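Local coordinates for protein cytochrome c XoxG (Methylobacterium extorquens, PDB 6ONQ) that binds heme c covalently and probably carries electrons in lanthanide-dependent methanol oxidation, at residues 73-76 with 77-81; 125-129 with 130-134. All blocks are in the same frame, centred on the assembly; numbering follows the deposited sequence.

Overall arrangement
Contact 1 comes first along the chain. After the strands 56-58 and 61-63, strand 69-74 turns back at residues 75-78 and returns as strand 79-80, which forms one edge of a four-stranded antiparallel sheet and leads into helix 82-94; contact 1 (73-81) is this hairpin end. The chain then passes through the heme-attachment region before reaching contact 2, where helix 121-130 ends and strand 132-133 begins next to the heme. The two contacts are therefore in series, neither nested nor crossed, and each closes a local turn. Their centres lie about 31 Å apart on opposite sides of the chain's centre: one belongs to the peripheral sheet, the other to the heme pocket.

Contact 1 of 2, residues 73-76 with 77-81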
ATOM      1  N   ILE A  73       4.132 -10.527  -2.478  1.00 27.07           N
ATOM      2  CA  ILE A  73       3.321 -11.251  -3.451  1.00 34.65           C
ATOM      3  C   ILE A  73       3.922 -12.632  -3.658  1.00 40.95           C
ATOM      4  O   ILE A  73       5.147 -12.801  -3.632  1.00 32.32           O
ATOM      5  CB  ILE A  73       3.238 -10.487  -4.784  1.00 34.45           C
ATOM      6  CG1 ILE A  73       3.133  -8.985  -4.537  1.00 33.33           C
ATOM      7  CG2 ILE A  73       2.068 -10.958  -5.606  1.00 41.58           C
ATOM      8  CD1 ILE A  73       1.926  -8.583  -3.770  1.00 20.34           C
ATOM      9  N   THR A  74       3.061 -13.625  -3.871  1.00 52.84           N
ATOM     10  CA  THR A  74       3.492 -15.012  -3.959  1.00 49.30           C
ATOM     11  C   THR A  74       2.641 -15.748  -4.989  1.00 58.93           C
ATOM     12  O   THR A  74       1.648 -15.220  -5.502  1.00 50.71           O
ATOM     13  CB  THR A  74       3.431 -15.684  -2.582  1.00 57.81           C
ATOM     14  OG1 THR A  74       2.292 -15.192  -1.860  1.00 57.81           O
ATOM     15  CG2 THR A  74       4.707 -15.382  -1.787  1.00 44.29           C
ATOM     16  N   ASN A  75       3.069 -16.972  -5.302  1.00 60.91           N
ATOM     17  CA  ASN A  75       2.441 -17.853  -6.294  1.00 67.17           C
ATOM     18  C   ASN A  75       2.075 -17.108  -7.576  1.00 58.40           C
ATOM     19  O   ASN A  75       0.915 -17.028  -7.981  1.00 64.80           O
ATOM     20  CB  ASN A  75       1.222 -18.564  -5.714  1.00 65.13           C
ATOM     21  CG  ASN A  75       1.507 -19.182  -4.367  1.00 90.18           C
ATOM     22  OD1 ASN A  75       2.667 -19.417  -4.012  1.00107.79           O
ATOM     23  ND2 ASN A  75       0.453 -19.461  -3.609  1.00 76.21           N
ATOM     24  N   ASP A  76       3.112 -16.570  -8.214  1.00 54.30           N
ATOM     25  CA  ASP A  76       3.025 -16.009  -9.560  1.00 64.04           C
ATOM     26  C   ASP A  76       1.960 -14.918  -9.656  1.00 66.51           C
ATOM     27  O   ASP A  76       1.091 -14.929 -10.530  1.00 62.08           O
ATOM     28  CB  ASP A  76       2.788 -17.114 -10.589  1.00 82.44           C
ATOM     29  CG  ASP A  76       4.089 -17.744 -11.071  1.00102.18           C
ATOM     30  OD1 ASP A  76       4.572 -18.693 -10.417  1.00107.20           O
ATOM     31  OD2 ASP A  76       4.637 -17.284 -12.097  1.00 88.77           O
ATOM     32  N   GLY A  77       2.040 -13.963  -8.735  1.00 66.96           N
ATOM     33  CA  GLY A  77       1.260 -12.747  -8.841  1.00 62.49           C
ATOM     34  C   GLY A  77      -0.189 -12.859  -8.441  1.00 66.60           C
ATOM     35  O   GLY A  77      -0.982 -11.979  -8.797  1.00 69.34           O
ATOM     36  N   LYS A  78      -0.563 -13.899  -7.699  1.00 51.17           N
ATOM     37  CA  LYS A  78      -1.957 -14.124  -7.332  1.00 51.42           C
ATOM     38  C   LYS A  78      -2.224 -13.969  -5.844  1.00 49.33           C
ATOM     39  O   LYS A  78      -3.243 -13.389  -5.464  1.00 50.88           O
ATOM     40  CB  LYS A  78      -2.397 -15.517  -7.796  1.00 59.95           C
ATOM     41  CG  LYS A  78      -2.357 -15.684  -9.313  1.00 50.45           C
ATOM     42  CD  LYS A  78      -3.161 -16.894  -9.768  1.00 72.67           C
ATOM     43  CE  LYS A  78      -2.570 -18.205  -9.247  1.00 82.75           C
ATOM     44  NZ  LYS A  78      -1.281 -18.561  -9.916  1.00 57.94           N
ATOM     45  N   LYS A  79      -1.318 -14.445  -4.997  1.00 45.98           N
ATOM     46  CA  LYS A  79      -1.460 -14.332  -3.552  1.00 37.05           C
ATOM     47  C   LYS A  79      -0.732 -13.084  -3.050  1.00 48.09           C
ATOM     48  O   LYS A  79       0.338 -12.736  -3.555  1.00 45.63           O
ATOM     49  CB  LYS A  79      -0.904 -15.594  -2.886  1.00 36.63           C
ATOM     50  CG  LYS A  79      -1.363 -15.797  -1.463  1.00 36.17           C
ATOM     51  CD  LYS A  79      -0.572 -16.893  -0.762  1.00 33.99           C
ATOM     52  CE  LYS A  79      -0.864 -16.874   0.739  1.00 60.96           C
ATOM     53  NZ  LYS A  79      -0.841 -18.194   1.425  1.00 70.11           N
ATOM     54  N   VAL A  80      -1.320 -12.399  -2.063  1.00 39.31           N
ATOM     55  CA  VAL A  80      -0.747 -11.174  -1.514  1.00 24.88           C
ATOM     56  C   VAL A  80      -0.753 -11.240   0.005  1.00 35.36           C
ATOM     57  O   VAL A  80      -1.570 -11.933   0.612  1.00 43.38           O
ATOM     58  CB  VAL A  80      -1.494  -9.904  -1.974  1.00 27.61           C
ATOM     59  CG1 VAL A  80      -1.619  -9.855  -3.495  1.00 25.87           C
ATOM     60  CG2 VAL A  80      -2.841  -9.817  -1.301  1.00 34.04           C
ATOM     61  N   ASP A  81       0.174 -10.504   0.620  1.00 39.10           N
ATOM     62  CA  ASP A  81       0.224 -10.399   2.070  1.00 24.96           C
ATOM     63  C   ASP A  81      -1.019  -9.682   2.585  1.00 26.73           C
ATOM     64  O   ASP A  81      -1.772  -9.062   1.828  1.00 27.17           O
ATOM     65  CB  ASP A  81       1.491  -9.661   2.524  1.00 32.48           C
ATOM     66  CG  ASP A  81       1.381  -8.124   2.397  1.00 38.21           C
ATOM     67  OD1 ASP A  81       1.382  -7.593   1.257  1.00 20.90           O
ATOM     68  OD2 ASP A  81       1.320  -7.440   3.448  1.00 44.84           O
TER
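Thr-74 and Lys-79 pair across the end of a local beta hairpin, which joins strand 69-74 to the edge strand 79-80 of the antiparallel sheet. Two backbone bonds define the pair: Thr-74 N donates to Lys-79 O at 2.9 Å, and Lys-79 N returns to Thr-74 O at 3.1 Å. Lys-78 N also reaches Thr-74 O, in a weak bond of 3.4 Å, so Lys-78 and Lys-79 both face Thr-74 and form a classic beta bulge. Between the strands, Asn-75, Asp-76 and Gly-77 all have positive phi, and this left-handed run reverses the chain. Lys-78 bends back at its last two torsions (chi3 -64°, chi4 -71°), bringing NZ to a weak bond with Asn-75 O.

The two faces differ. On one, Thr-74 OG1 lies alongside the lysine chain, 3.4 Å from Lys-79 CB, with Asn-75 ND2 looser against the same carbons, 4.0 Å from Lys-79 CD. On the other, buried face, the Ile-73 CD1 methyl rests 3.8 Å from Val-80 CG1. Leu-37 packs on Ile-73 there, backbone bonds tie Val-80 to Glu-178 and Glu-180, and Asp-81 sits at the N-cap of helix 82-94, capping Phe-83 N by a weak bond.

Contact 2 of 2, residues 125-129 with 130-134; sequences YGILA and GGKQE. With HEC (heme c), chain B.
Ile-127 and Lys-132 meet where helix 121-130 gives way to strand 132-133, with Ile-127 CD1 alongside Lys-132 CD at 4.3 Å. The turn is built by two successive helical bonds: Gly-130 N donates to Gly-126 O at 2.9 Å, and Gly-131 N to Ile-127 O. Gly-131 then leaves the helix with phi 83°, and a side chain at its backbone angles would run into the preceding carbonyl oxygen.

The closely packed side faces the heme. CG2 of Ile-127 sits over the face of pyrrole ring A, 3.8 Å from heme C2A, while Leu-128 sets CD1 over the outer edge of ring B, at C2B and its methyl, 3.9 Å from heme CMB. Leu-128 is buried, touching Met-143, Met-153 and Phe-146. Lys-132 works from the rim of the heme instead. With CG anti to its backbone N (chi1 -176°), its chain extends past one propionate, and a bend at the last torsion (chi4 -116°) sets NZ between the two: a 3.1 Å bond to heme O1A and a weak one of 3.1 Å to heme O2D. Exchanging this lysine for a leucine would probably leave both propionates without the ammonium that bridges them, their negative charges less well balanced.

The outer side is looser: Gly-126 and Gly-130 are exposed and have no side chains to pack. Past Lys-132 the chain runs along the propionate edge, with Gln-133 and Glu-134 exposed and Glu-134 poorly ordered.

Ser-115 and Arg-118 also hydrogen-bond the heme. Strand 132-133 pairs with strand 142-143 through Lys-132 and Met-143, the axial iron ligand opposite His-99, so helix end, propionate-binding lysine and methionine strand together form the methionine side of a cytochrome c heme pocket.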
ATOM      1  N   TYR A 125       3.003   9.493   5.019  1.00 13.43           N
ATOM      2  CA  TYR A 125       2.268   9.548   6.277  1.00 10.67           C
ATOM      3  C   TYR A 125       1.938  10.985   6.662  1.00 11.05           C
ATOM      4  O   TYR A 125       0.844  11.266   7.161  1.00 12.96           O
ATOM      5  CB  TYR A 125       3.062   8.851   7.384  1.00  7.73           C
ATOM      6  CG  TYR A 125       2.238   8.525   8.605  1.00 10.67           C
ATOM      7  CD1 TYR A 125       1.970   9.492   9.561  1.00 12.21           C
ATOM      8  CD2 TYR A 125       1.719   7.250   8.802  1.00 23.17           C
ATOM      9  CE1 TYR A 125       1.210   9.207  10.671  1.00 17.30           C
ATOM     10  CE2 TYR A 125       0.953   6.950   9.920  1.00 14.16           C
ATOM     11  CZ  TYR A 125       0.700   7.935  10.850  1.00 14.86           C
ATOM     12  OH  TYR A 125      -0.062   7.659  11.970  1.00 26.22           O
ATOM     13  N   GLY A 126       2.856  11.916   6.410  1.00 12.28           N
ATOM     14  CA  GLY A 126       2.608  13.304   6.769  1.00 11.04           C
ATOM     15  C   GLY A 126       1.560  13.976   5.903  1.00 13.82           C
ATOM     16  O   GLY A 126       0.769  14.787   6.392  1.00 19.03           O
ATOM     17  N   ILE A 127       1.556  13.674   4.601  1.00 13.72           N
ATOM     18  CA  ILE A 127       0.506  14.183   3.724  1.00 12.65           C
ATOM     19  C   ILE A 127      -0.846  13.627   4.144  1.00 14.27           C
ATOM     20  O   ILE A 127      -1.850  14.344   4.184  1.00 15.06           O
ATOM     21  CB  ILE A 127       0.824  13.835   2.260  1.00 16.19           C
ATOM     22  CG1 ILE A 127       1.914  14.752   1.719  1.00 15.40           C
ATOM     23  CG2 ILE A 127      -0.431  13.912   1.397  1.00 10.36           C
ATOM     24  CD1 ILE A 127       2.562  14.207   0.464  1.00 10.68           C
ATOM     25  N   LEU A 128      -0.888  12.339   4.470  1.00 16.53           N
ATOM     26  CA  LEU A 128      -2.143  11.720   4.871  1.00 13.04           C
ATOM     27  C   LEU A 128      -2.657  12.294   6.189  1.00 15.83           C
ATOM     28  O   LEU A 128      -3.858  12.548   6.335  1.00 17.00           O
ATOM     29  CB  LEU A 128      -1.943  10.216   4.974  1.00 12.01           C
ATOM     30  CG  LEU A 128      -3.169   9.376   5.280  1.00 12.34           C
ATOM     31  CD1 LEU A 128      -4.163   9.570   4.179  1.00 18.93           C
ATOM     32  CD2 LEU A 128      -2.770   7.918   5.404  1.00  4.93           C
ATOM     33  N   ALA A 129      -1.769  12.502   7.162  1.00 18.81           N
ATOM     34  CA  ALA A 129      -2.201  12.994   8.466  1.00 13.90           C
ATOM     35  C   ALA A 129      -2.577  14.469   8.411  1.00 11.50           C
ATOM     36  O   ALA A 129      -3.580  14.880   9.004  1.00 26.03           O
ATOM     37  CB  ALA A 129      -1.106  12.758   9.509  1.00 19.79           C
ATOM     38  N   GLY A 130      -1.802  15.279   7.695  1.00 11.62           N
ATOM     39  CA  GLY A 130      -2.016  16.712   7.716  1.00  7.32           C
ATOM     40  C   GLY A 130      -2.596  17.357   6.472  1.00 12.90           C
ATOM     41  O   GLY A 130      -2.931  18.542   6.513  1.00 19.03           O
ATOM     42  N   GLY A 131      -2.726  16.613   5.368  1.00 14.79           N
ATOM     43  CA  GLY A 131      -3.268  17.158   4.137  1.00  6.65           C
ATOM     44  C   GLY A 131      -2.232  17.895   3.304  1.00 10.25           C
ATOM     45  O   GLY A 131      -1.049  17.975   3.634  1.00 18.99           O
ATOM     46  N   LYS A 132      -2.706  18.465   2.198  1.00 19.09           N
ATOM     47  CA  LYS A 132      -1.857  19.188   1.257  1.00 25.59           C
ATOM     48  C   LYS A 132      -2.742  20.120   0.438  1.00 19.59           C
ATOM     49  O   LYS A 132      -3.844  19.734   0.056  1.00 30.39           O
ATOM     50  CB  LYS A 132      -1.103  18.204   0.352  1.00 20.14           C
ATOM     51  CG  LYS A 132      -0.116  18.806  -0.623  1.00 15.05           C
ATOM     52  CD  LYS A 132       0.691  17.707  -1.306  1.00 13.08           C
ATOM     53  CE  LYS A 132       1.460  18.249  -2.510  1.00 27.80           C
ATOM     54  NZ  LYS A 132       0.990  17.641  -3.803  1.00 51.15           N
ATOM     55  N   GLN A 133      -2.270  21.339   0.167  1.00 34.27           N
ATOM     56  CA  GLN A 133      -3.062  22.309  -0.594  1.00 44.36           C
ATOM     57  C   GLN A 133      -2.230  22.996  -1.668  1.00 55.29           C
ATOM     58  O   GLN A 133      -1.188  23.590  -1.372  1.00 53.69           O
ATOM     59  CB  GLN A 133      -3.697  23.367   0.319  1.00 44.26           C
ATOM     60  CG  GLN A 133      -4.837  22.811   1.152  1.00 54.94           C
ATOM     61  CD  GLN A 133      -5.246  23.710   2.305  1.00 64.91           C
ATOM     62  OE1 GLN A 133      -6.259  23.462   2.968  1.00 54.76           O
ATOM     63  NE2 GLN A 133      -4.460  24.757   2.556  1.00 59.84           N
ATOM     64  N   GLU A 134      -2.714  22.924  -2.907  1.00 56.33           N
ATOM     65  CA  GLU A 134      -2.123  23.577  -4.079  1.00 65.32           C
ATOM     66  C   GLU A 134      -0.605  23.412  -4.174  1.00 76.38           C
ATOM     67  O   GLU A 134      -0.107  22.488  -4.828  1.00 74.88           O
ATOM     68  CB  GLU A 134      -2.501  25.062  -4.090  1.00 63.45           C
ATOM     69  CG  GLU A 134      -4.005  25.296  -4.204  1.00 75.72           C
ATOM     70  CD  GLU A 134      -4.413  26.756  -4.039  1.00 96.99           C
ATOM     71  OE1 GLU A 134      -4.016  27.593  -4.887  1.00 86.64           O
ATOM     72  OE2 GLU A 134      -5.146  27.059  -3.067  1.00 58.85           O
TER
HETATM   73 FE   HEC B 201      -5.428  12.518  -1.521  1.00 21.37          FE
HETATM   74  CHA HEC B 201      -2.882  14.375  -2.923  1.00 15.50           C
HETATM   75  CHB HEC B 201      -3.203  10.149  -0.695  1.00 16.20           C
HETATM   76  CHC HEC B 201      -7.913  10.695   0.006  1.00 19.10           C
HETATM   77  CHD HEC B 201      -7.752  14.631  -2.867  1.00 24.31           C
HETATM   78  NA  HEC B 201      -3.437  12.297  -1.807  1.00 16.29           N
HETATM   79  C1A HEC B 201      -2.530  13.195  -2.315  1.00 19.66           C
HETATM   80  C2A HEC B 201      -1.189  12.683  -2.073  1.00 12.26           C
HETATM   81  C3A HEC B 201      -1.302  11.517  -1.456  1.00  7.73           C
HETATM   82  C4A HEC B 201      -2.700  11.266  -1.282  1.00  9.86           C
HETATM   83  CMA HEC B 201      -0.191  10.554  -0.994  1.00  9.18           C
HETATM   84  CAA HEC B 201       0.128  13.358  -2.484  1.00  9.42           C
HETATM   85  CBA HEC B 201       0.201  13.261  -4.001  1.00 22.54           C
HETATM   86  CGA HEC B 201       1.547  13.676  -4.516  1.00 22.97           C
HETATM   87  O1A HEC B 201       2.057  14.750  -4.106  1.00 34.55           O
HETATM   88  O2A HEC B 201       2.094  12.927  -5.356  1.00 15.58           O
HETATM   89  NB  HEC B 201      -5.568  10.775  -0.532  1.00 12.24           N
HETATM   90  C1B HEC B 201      -4.492   9.948  -0.319  1.00 15.28           C
HETATM   91  C2B HEC B 201      -4.918   8.778   0.396  1.00 14.87           C
HETATM   92  C3B HEC B 201      -6.217   8.887   0.625  1.00 20.43           C
HETATM   93  C4B HEC B 201      -6.661  10.146   0.031  1.00 16.63           C
HETATM   94  CMB HEC B 201      -4.027   7.612   0.857  1.00  4.36           C
HETATM   95  CAB HEC B 201      -6.964   7.768   1.401  1.00 11.87           C
HETATM   96  CBB HEC B 201      -8.075   7.990   2.073  1.00 17.86           C
HETATM   97  NC  HEC B 201      -7.476  12.635  -1.481  1.00 25.31           N
HETATM   98  C1C HEC B 201      -8.294  11.815  -0.717  1.00 25.71           C
HETATM   99  C2C HEC B 201      -9.635  12.350  -0.813  1.00 19.33           C
HETATM  100  C3C HEC B 201      -9.618  13.428  -1.607  1.00 31.49           C
HETATM  101  C4C HEC B 201      -8.245  13.639  -2.044  1.00 17.61           C
HETATM  102  CMC HEC B 201     -10.895  11.764  -0.138  1.00 20.73           C
HETATM  103  CAC HEC B 201     -10.896  14.255  -1.933  1.00 26.09           C
HETATM  104  CBC HEC B 201     -11.084  14.763  -3.147  1.00 31.25           C
HETATM  105  ND  HEC B 201      -5.329  14.162  -2.685  1.00 15.58           N
HETATM  106  C1D HEC B 201      -6.415  14.917  -3.103  1.00 24.57           C
HETATM  107  C2D HEC B 201      -5.892  16.067  -3.824  1.00 24.84           C
HETATM  108  C3D HEC B 201      -4.559  15.996  -3.827  1.00 24.06           C
HETATM  109  C4D HEC B 201      -4.176  14.794  -3.121  1.00 20.56           C
HETATM  110  CMD HEC B 201      -6.711  17.197  -4.477  1.00 23.77           C
HETATM  111  CAD HEC B 201      -3.598  17.000  -4.490  1.00 14.71           C
HETATM  112  CBD HEC B 201      -3.117  18.063  -3.508  1.00 27.81           C
HETATM  113  CGD HEC B 201      -2.163  18.991  -4.223  1.00 28.46           C
HETATM  114  O1D HEC B 201      -2.197  19.038  -5.478  1.00 44.51           O
HETATM  115  O2D HEC B 201      -1.370  19.690  -3.550  1.00 23.37           O